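Long-range contact in fibrillarin-like rRNA/tRNA 2'-O-methyltransferase (PDB 1FBN), which probably uses S-adenosyl-L-methionine to methylate ribose 2'-hydroxyls of rRNA and tRNA at sites chosen by a guide RNA: residues N55-V69 with V208-M222. Residues are numbered along the deposited sequence; the frame is centred on the assembly and turned at random.
Sequences NKSKLAAAIIKGLKV and VDEVDIEPFEKDHVM
The Phe-216 ring meets Asn-55 and Lys-65 at its edge, where CD1 touches Asn-55 OD1 (3.3 Å) and CE2 lies beside Lys-65 CG, while Pro-215 CB sits over one face, toward the rim. The Asn-55 amide is turned 63° from the ring plane. Ala-61, small enough to admit the ring, brings CB to 3.7 Å from Phe-216 CD2. The His-220 ring has Glu-217 CB over the rim of one face, and ND1 donates in plane to Lys-218 O (3.0 Å), fixing its rotation; Lys-58 CE approaches obliquely, its ammonium salt-bridged to Asp-150, a predicted S-adenosyl-L-methionine-binding residue. Helix 58-64 packs on the antiparallel hairpin of strands 205-212 and 220-227 at one end of the seven-stranded methyltransferase sheet: Ile-213 CG2 lies 3.6 Å from Ala-62 CA, and the small Ala-62 CB meets Met-222 CG (4.0 Å). A Schellman motif closes the helix, Gly-66 at C-prime supplying the positive phi. Three successive turns, each near -57°, fold Lys-65 so that NZ reaches Asp-212 O (2.8 Å). A leucine here would probably leave that carbonyl without this donor and Glu-214 without its long salt bridge. Asp-209 OD2, a short carboxylate's oxygen, accepts hydrogen bonds from adjacent amides Lys-68 N (2.8 Å), on its syn lone pair, and Val-69 N.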
loop_
_atom_site.group_PDB
_atom_site.type_symbol
_atom_site.label_atom_id
_atom_site.label_comp_id
_atom_site.label_asym_id
_atom_site.label_seq_id
_atom_site.Cartn_x
_atom_site.Cartn_y
_atom_site.Cartn_z
ATOM N N ASN A 55 -4.650 -12.288 -0.390
ATOM C CA ASN A 55 -3.896 -13.133 -1.313
ATOM C C ASN A 55 -3.557 -12.354 -2.584
ATOM O O ASN A 55 -2.703 -12.767 -3.368
ATOM C CB ASN A 55 -4.711 -14.373 -1.691
ATOM C CG ASN A 55 -4.963 -15.287 -0.516
ATOM O OD1 ASN A 55 -4.055 -15.969 -0.043
ATOM N ND2 ASN A 55 -6.204 -15.314 -0.040
ATOM N N LYS A 56 -4.247 -11.234 -2.788
ATOM C CA LYS A 56 -4.049 -10.388 -3.961
ATOM C C LYS A 56 -3.480 -9.005 -3.636
ATOM O O LYS A 56 -3.053 -8.284 -4.532
ATOM C CB LYS A 56 -5.367 -10.250 -4.733
ATOM C CG LYS A 56 -5.622 -11.373 -5.735
ATOM C CD LYS A 56 -5.563 -12.749 -5.082
ATOM C CE LYS A 56 -5.232 -13.852 -6.090
ATOM N NZ LYS A 56 -4.933 -15.164 -5.427
ATOM N N SER A 57 -3.451 -8.655 -2.351
ATOM C CA SER A 57 -2.946 -7.359 -1.908
ATOM C C SER A 57 -2.073 -7.487 -0.660
ATOM O O SER A 57 -2.545 -7.906 0.398
ATOM C CB SER A 57 -4.118 -6.412 -1.633
ATOM O OG SER A 57 -3.679 -5.171 -1.097
ATOM N N LYS A 58 -0.806 -7.099 -0.783
ATOM C CA LYS A 58 0.136 -7.172 0.331
ATOM C C LYS A 58 -0.269 -6.282 1.514
ATOM O O LYS A 58 0.040 -6.596 2.668
ATOM C CB LYS A 58 1.552 -6.815 -0.133
ATOM C CG LYS A 58 2.134 -7.774 -1.161
ATOM C CD LYS A 58 3.580 -7.421 -1.489
ATOM C CE LYS A 58 4.075 -8.196 -2.696
ATOM N NZ LYS A 58 3.295 -7.834 -3.920
ATOM N N LEU A 59 -0.942 -5.168 1.224
ATOM C CA LEU A 59 -1.394 -4.258 2.273
ATOM C C LEU A 59 -2.524 -4.928 3.066
ATOM O O LEU A 59 -2.552 -4.854 4.298
ATOM C CB LEU A 59 -1.847 -2.925 1.670
ATOM C CG LEU A 59 -2.276 -1.832 2.650
ATOM C CD1 LEU A 59 -1.226 -1.650 3.740
ATOM C CD2 LEU A 59 -2.505 -0.531 1.897
ATOM N N ALA A 60 -3.430 -5.612 2.364
ATOM C CA ALA A 60 -4.521 -6.331 3.026
ATOM C C ALA A 60 -3.922 -7.455 3.874
ATOM O O ALA A 60 -4.368 -7.705 4.992
ATOM C CB ALA A 60 -5.484 -6.908 2.003
ATOM N N ALA A 61 -2.900 -8.118 3.336
ATOM C CA ALA A 61 -2.215 -9.205 4.031
ATOM C C ALA A 61 -1.597 -8.704 5.336
ATOM O O ALA A 61 -1.679 -9.376 6.365
ATOM C CB ALA A 61 -1.141 -9.808 3.135
ATOM N N ALA A 62 -0.990 -7.517 5.280
ATOM C CA ALA A 62 -0.356 -6.907 6.442
ATOM C C ALA A 62 -1.390 -6.611 7.520
ATOM O O ALA A 62 -1.151 -6.869 8.700
ATOM C CB ALA A 62 0.382 -5.634 6.044
ATOM N N ILE A 63 -2.539 -6.076 7.111
ATOM C CA ILE A 63 -3.611 -5.766 8.053
ATOM C C ILE A 63 -4.159 -7.058 8.667
ATOM O O ILE A 63 -4.307 -7.153 9.885
ATOM C CB ILE A 63 -4.752 -4.962 7.380
ATOM C CG1 ILE A 63 -4.238 -3.586 6.946
ATOM C CG2 ILE A 63 -5.922 -4.784 8.342
ATOM C CD1 ILE A 63 -5.233 -2.781 6.136
ATOM N N ILE A 64 -4.415 -8.063 7.827
ATOM C CA ILE A 64 -4.936 -9.353 8.294
ATOM C C ILE A 64 -3.958 -9.992 9.283
ATOM O O ILE A 64 -4.376 -10.566 10.293
ATOM C CB ILE A 64 -5.203 -10.335 7.104
ATOM C CG1 ILE A 64 -6.395 -9.859 6.265
ATOM C CG2 ILE A 64 -5.466 -11.751 7.610
ATOM C CD1 ILE A 64 -7.743 -9.957 6.962
ATOM N N LYS A 65 -2.660 -9.841 9.013
ATOM C CA LYS A 65 -1.616 -10.403 9.864
ATOM C C LYS A 65 -1.224 -9.568 11.086
ATOM O O LYS A 65 -0.204 -9.850 11.725
ATOM C CB LYS A 65 -0.371 -10.742 9.037
ATOM C CG LYS A 65 -0.555 -11.905 8.062
ATOM C CD LYS A 65 -0.979 -13.196 8.765
ATOM C CE LYS A 65 -0.006 -13.604 9.877
ATOM N NZ LYS A 65 1.407 -13.752 9.423
ATOM N N GLY A 66 -1.987 -8.514 11.376
ATOM C CA GLY A 66 -1.703 -7.715 12.560
ATOM C C GLY A 66 -1.115 -6.314 12.499
ATOM O O GLY A 66 -0.621 -5.828 13.516
ATOM N N LEU A 67 -1.159 -5.656 11.346
ATOM C CA LEU A 67 -0.635 -4.294 11.232
ATOM C C LEU A 67 -1.381 -3.413 12.236
ATOM O O LEU A 67 -2.613 -3.446 12.294
ATOM C CB LEU A 67 -0.866 -3.753 9.817
ATOM C CG LEU A 67 -0.339 -2.350 9.517
ATOM C CD1 LEU A 67 1.176 -2.371 9.495
ATOM C CD2 LEU A 67 -0.865 -1.859 8.186
ATOM N N LYS A 68 -0.635 -2.655 13.042
ATOM C CA LYS A 68 -1.234 -1.767 14.047
ATOM C C LYS A 68 -1.145 -0.288 13.670
ATOM O O LYS A 68 -1.957 0.526 14.121
ATOM C CB LYS A 68 -0.589 -1.984 15.423
ATOM C CG LYS A 68 -0.688 -3.408 15.950
ATOM C CD LYS A 68 -2.129 -3.861 16.082
ATOM C CE LYS A 68 -2.191 -5.327 16.450
ATOM N NZ LYS A 68 -3.579 -5.842 16.410
ATOM N N VAL A 69 -0.147 0.060 12.863
ATOM C CA VAL A 69 0.045 1.439 12.425
ATOM C C VAL A 69 -0.350 1.575 10.954
ATOM O O VAL A 69 0.357 1.094 10.067
ATOM C CB VAL A 69 1.524 1.893 12.588
ATOM C CG1 VAL A 69 1.664 3.376 12.265
ATOM C CG2 VAL A 69 2.018 1.603 13.997
ATOM N N VAL A 208 8.213 1.822 13.163
ATOM C CA VAL A 208 7.116 1.719 14.126
ATOM C C VAL A 208 6.240 0.475 13.994
ATOM O O VAL A 208 5.406 0.213 14.859
ATOM C CB VAL A 208 6.217 2.994 14.131
ATOM C CG1 VAL A 208 7.033 4.204 14.583
ATOM C CG2 VAL A 208 5.605 3.239 12.757
ATOM N N ASP A 209 6.415 -0.274 12.908
ATOM C CA ASP A 209 5.656 -1.507 12.697
ATOM C C ASP A 209 6.415 -2.417 11.742
ATOM O O ASP A 209 7.196 -1.957 10.901
ATOM C CB ASP A 209 4.249 -1.220 12.159
ATOM C CG ASP A 209 3.218 -2.262 12.607
ATOM O OD1 ASP A 209 3.592 -3.422 12.879
ATOM O OD2 ASP A 209 2.021 -1.920 12.692
ATOM N N GLU A 210 6.197 -3.716 11.905
ATOM C CA GLU A 210 6.848 -4.735 11.093
ATOM C C GLU A 210 5.922 -5.947 11.098
ATOM O O GLU A 210 5.647 -6.522 12.153
ATOM C CB GLU A 210 8.205 -5.086 11.699
ATOM C CG GLU A 210 9.064 -5.994 10.843
ATOM C CD GLU A 210 10.409 -6.316 11.480
ATOM O OE1 GLU A 210 10.999 -5.425 12.134
ATOM O OE2 GLU A 210 10.879 -7.462 11.316
ATOM N N VAL A 211 5.429 -6.317 9.917
ATOM C CA VAL A 211 4.497 -7.432 9.788
ATOM C C VAL A 211 4.923 -8.509 8.794
ATOM O O VAL A 211 5.132 -8.239 7.608
ATOM C CB VAL A 211 3.080 -6.930 9.363
ATOM C CG1 VAL A 211 2.074 -8.072 9.395
ATOM C CG2 VAL A 211 2.612 -5.798 10.260
ATOM N N ASP A 212 5.052 -9.733 9.296
ATOM C CA ASP A 212 5.390 -10.875 8.456
ATOM C C ASP A 212 4.059 -11.295 7.819
ATOM O O ASP A 212 3.144 -11.735 8.517
ATOM C CB ASP A 212 5.956 -12.019 9.314
ATOM C CG ASP A 212 6.428 -13.215 8.484
ATOM O OD1 ASP A 212 6.246 -13.221 7.250
ATOM O OD2 ASP A 212 6.996 -14.160 9.073
ATOM N N ILE A 213 3.935 -11.104 6.507
ATOM C CA ILE A 213 2.709 -11.462 5.799
ATOM C C ILE A 213 2.779 -12.906 5.289
ATOM O O ILE A 213 2.083 -13.293 4.350
ATOM C CB ILE A 213 2.430 -10.463 4.656
ATOM C CG1 ILE A 213 3.574 -10.459 3.639
ATOM C CG2 ILE A 213 2.287 -9.062 5.233
ATOM C CD1 ILE A 213 3.287 -9.617 2.409
ATOM N N GLU A 214 3.574 -13.690 6.015
ATOM C CA GLU A 214 3.884 -15.106 5.803
ATOM C C GLU A 214 2.987 -16.056 5.015
ATOM O O GLU A 214 3.458 -16.684 4.060
ATOM C CB GLU A 214 4.269 -15.741 7.151
ATOM C CG GLU A 214 4.290 -17.263 7.198
ATOM C CD GLU A 214 3.186 -17.827 8.079
ATOM O OE1 GLU A 214 3.062 -17.383 9.244
ATOM O OE2 GLU A 214 2.435 -18.709 7.607
ATOM N N PRO A 215 1.709 -16.224 5.414
ATOM C CA PRO A 215 0.896 -17.158 4.620
ATOM C C PRO A 215 0.710 -16.689 3.174
ATOM O O PRO A 215 1.043 -17.398 2.229
ATOM C CB PRO A 215 -0.443 -17.184 5.374
ATOM C CG PRO A 215 -0.091 -16.747 6.757
ATOM C CD PRO A 215 0.924 -15.656 6.522
ATOM N N PHE A 216 0.262 -15.449 3.032
ATOM C CA PHE A 216 -0.023 -14.838 1.741
ATOM C C PHE A 216 1.181 -14.613 0.830
ATOM O O PHE A 216 1.056 -14.689 -0.395
ATOM C CB PHE A 216 -0.792 -13.540 1.980
ATOM C CG PHE A 216 -1.889 -13.685 2.995
ATOM C CD1 PHE A 216 -3.098 -14.283 2.648
ATOM C CD2 PHE A 216 -1.687 -13.296 4.318
ATOM C CE1 PHE A 216 -4.084 -14.496 3.600
ATOM C CE2 PHE A 216 -2.665 -13.503 5.280
ATOM C CZ PHE A 216 -3.867 -14.106 4.920
ATOM N N GLU A 217 2.337 -14.340 1.431
ATOM C CA GLU A 217 3.584 -14.116 0.694
ATOM C C GLU A 217 4.741 -14.665 1.524
ATOM O O GLU A 217 4.905 -14.292 2.687
ATOM C CB GLU A 217 3.812 -12.620 0.445
ATOM C CG GLU A 217 2.813 -11.949 -0.484
ATOM C CD GLU A 217 2.874 -12.469 -1.912
ATOM O OE1 GLU A 217 3.946 -12.941 -2.353
ATOM O OE2 GLU A 217 1.839 -12.393 -2.605
ATOM N N LYS A 218 5.545 -15.546 0.933
ATOM C CA LYS A 218 6.670 -16.132 1.654
ATOM C C LYS A 218 7.914 -15.259 1.654
ATOM O O LYS A 218 8.351 -14.773 0.611
ATOM C CB LYS A 218 6.965 -17.538 1.134
ATOM C CG LYS A 218 5.828 -18.496 1.461
ATOM C CD LYS A 218 5.964 -19.840 0.778
ATOM C CE LYS A 218 4.760 -20.725 1.090
ATOM N NZ LYS A 218 4.858 -22.061 0.435
ATOM N N ASP A 219 8.460 -15.057 2.849
ATOM C CA ASP A 219 9.645 -14.231 3.069
ATOM C C ASP A 219 9.452 -12.779 2.624
ATOM O O ASP A 219 10.302 -12.194 1.945
ATOM C CB ASP A 219 10.892 -14.864 2.438
ATOM C CG ASP A 219 11.327 -16.131 3.159
ATOM O OD1 ASP A 219 11.336 -16.135 4.408
ATOM O OD2 ASP A 219 11.657 -17.126 2.477
ATOM N N HIS A 220 8.303 -12.228 3.015
ATOM C CA HIS A 220 7.914 -10.846 2.739
ATOM C C HIS A 220 7.548 -10.209 4.077
ATOM O O HIS A 220 6.833 -10.815 4.882
ATOM C CB HIS A 220 6.672 -10.783 1.844
ATOM C CG HIS A 220 6.958 -10.863 0.379
ATOM N ND1 HIS A 220 7.378 -12.021 -0.240
ATOM C CD2 HIS A 220 6.830 -9.938 -0.602
ATOM C CE1 HIS A 220 7.492 -11.807 -1.538
ATOM N NE2 HIS A 220 7.167 -10.551 -1.783
ATOM N N VAL A 221 8.030 -8.990 4.305
ATOM C CA VAL A 221 7.737 -8.254 5.537
ATOM C C VAL A 221 7.369 -6.811 5.214
ATOM O O VAL A 221 8.045 -6.158 4.421
ATOM C CB VAL A 221 8.949 -8.240 6.508
ATOM C CG1 VAL A 221 8.690 -7.295 7.667
ATOM C CG2 VAL A 221 9.222 -9.637 7.036
HETATM N N MSE A 222 6.273 -6.336 5.801
HETATM C CA MSE A 222 5.823 -4.961 5.606
HETATM C C MSE A 222 6.424 -4.097 6.718
HETATM O O MSE A 222 6.202 -4.348 7.904
HETATM C CB MSE A 222 4.287 -4.881 5.651
HETATM C CG MSE A 222 3.688 -3.479 5.483
HETATM SE SE MSE A 222 3.833 -2.768 3.818
HETATM C CE MSE A 222 2.413 -3.459 3.057
HETATM O O HOH W 1 -0.330 -14.121 -3.320
HETATM O O HOH W 2 -1.335 -16.184 -1.507
HETATM O O HOH W 3 1.986 -5.380 13.996
#